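Local coordinates for protein monomethylamine methyltransferase MtmB1 (Methanosarcina barkeri, PDB 1NTH) that catalyses the transfer of the methyl group of monomethylamine to the corrinoid cofactor of its partner protein MtmC, a step in methanogenesis from methylamine, at residues 128-132 and 133-137. Numbering follows the deposited sequence.
Sequences GGPTG and SPISE
Pro130 and Ser133 close a type I' beta turn in the TIM barrel of this methyltransferase, in the loop that leaves barrel strand 125-128 and leads into the short strand 134-135. Positive phi at both central residues, Thr131 and Gly132, marks the I' form. Two hydrogen bonds from Ser133 meet on Pro130 O. The backbone one, Ser133 N to Pro130 O, is 3.1 Å long and moderately bent, 149° at the hydrogen, with the donor well above the carbonyl plane. The hydroxyl comes in nearly head-on: Ser133 OG donates to Pro130 O over 2.7 Å, at a C=O...donor angle of 165°. With chi1 at -57°, OG is anti to the carbonyl carbon and beside the serine's own N, which brings hydroxyl and N-H to the same acceptor. With alanine in place of Ser133 the OG bond is lost, and the turn would probably be held less firmly, its ends joined within this stretch by the bent N-H bond.

Pro130 and Ile135 supply the apolar contact, their side chains crossing at about a right angle; Pro130 CB sits 3.9 Å from Ile135 CG1. Helix 140-148 covers this pair, with Val143, His144 and Tyr147 against the proline and Phe140 against the isoleucine.

A further side-chain bond ties Thr131 back to the residue before the turn: Thr131 OG1 donates to Gly129 O at 2.8 Å, from above that carbonyl's plane.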
loop_
_atom_site.group_PDB
_atom_site.type_symbol
_atom_site.label_atom_id
_atom_site.label_comp_id
_atom_site.label_asym_id
_atom_site.label_seq_id
_atom_site.Cartn_x
_atom_site.Cartn_y
_atom_site.Cartn_z
ATOM N N GLY A 128 6.581 -2.994 -27.331
ATOM C CA GLY A 128 5.681 -2.783 -28.448
ATOM C C GLY A 128 4.519 -1.854 -28.193
ATOM O O GLY A 128 3.966 -1.800 -27.095
ATOM N N GLY A 129 4.138 -1.121 -29.230
ATOM C CA GLY A 129 3.022 -0.209 -29.105
ATOM C C GLY A 129 2.956 0.729 -30.290
ATOM O O GLY A 129 3.781 0.626 -31.204
ATOM N N PRO A 130 1.974 1.645 -30.310
ATOM C CA PRO A 130 1.796 2.618 -31.393
ATOM C C PRO A 130 3.027 3.504 -31.537
ATOM O O PRO A 130 3.183 4.228 -32.521
ATOM C CB PRO A 130 0.560 3.395 -30.957
ATOM C CG PRO A 130 -0.238 2.347 -30.218
ATOM C CD PRO A 130 0.833 1.685 -29.380
ATOM N N THR A 131 3.892 3.458 -30.530
ATOM C CA THR A 131 5.137 4.212 -30.561
ATOM C C THR A 131 4.918 5.704 -30.819
ATOM O O THR A 131 5.514 6.297 -31.727
ATOM C CB THR A 131 6.078 3.595 -31.625
ATOM O OG1 THR A 131 6.139 2.176 -31.422
ATOM C CG2 THR A 131 7.484 4.142 -31.509
ATOM N N GLY A 132 4.052 6.302 -30.006
ATOM C CA GLY A 132 3.775 7.724 -30.109
ATOM C C GLY A 132 2.911 8.168 -31.270
ATOM O O GLY A 132 2.703 9.366 -31.461
ATOM N N SER A 133 2.404 7.213 -32.041
ATOM C CA SER A 133 1.560 7.528 -33.189
ATOM C C SER A 133 0.142 7.896 -32.753
ATOM O O SER A 133 -0.342 7.430 -31.720
ATOM C CB SER A 133 1.516 6.335 -34.146
ATOM O OG SER A 133 2.825 5.977 -34.561
ATOM N N PRO A 134 -0.543 8.748 -33.532
ATOM C CA PRO A 134 -1.910 9.159 -33.196
ATOM C C PRO A 134 -2.912 8.013 -33.322
ATOM O O PRO A 134 -2.966 7.329 -34.347
ATOM C CB PRO A 134 -2.183 10.294 -34.184
ATOM C CG PRO A 134 -1.362 9.906 -35.374
ATOM C CD PRO A 134 -0.069 9.433 -34.749
ATOM N N ILE A 135 -3.696 7.813 -32.268
ATOM C CA ILE A 135 -4.702 6.759 -32.225
ATOM C C ILE A 135 -6.061 7.360 -31.862
ATOM O O ILE A 135 -6.159 8.175 -30.942
ATOM C CB ILE A 135 -4.337 5.689 -31.163
ATOM C CG1 ILE A 135 -2.970 5.072 -31.483
ATOM C CG2 ILE A 135 -5.427 4.626 -31.096
ATOM C CD1 ILE A 135 -2.906 4.344 -32.822
ATOM N N SER A 136 -7.101 6.961 -32.588
ATOM C CA SER A 136 -8.453 7.454 -32.333
ATOM C C SER A 136 -8.919 7.030 -30.943
ATOM O O SER A 136 -8.657 5.911 -30.503
ATOM C CB SER A 136 -9.426 6.910 -33.384
ATOM O OG SER A 136 -9.064 7.344 -34.684
ATOM N N GLU A 137 -9.624 7.926 -30.264
ATOM C CA GLU A 137 -10.106 7.645 -28.917
ATOM C C GLU A 137 -10.963 6.384 -28.812
ATOM O O GLU A 137 -10.784 5.590 -27.884
ATOM C CB GLU A 137 -10.891 8.848 -28.372
ATOM C CG GLU A 137 -11.216 8.735 -26.885
ATOM C CD GLU A 137 -11.887 9.973 -26.303
ATOM O OE1 GLU A 137 -12.139 9.976 -25.078
ATOM O OE2 GLU A 137 -12.165 10.938 -27.055
#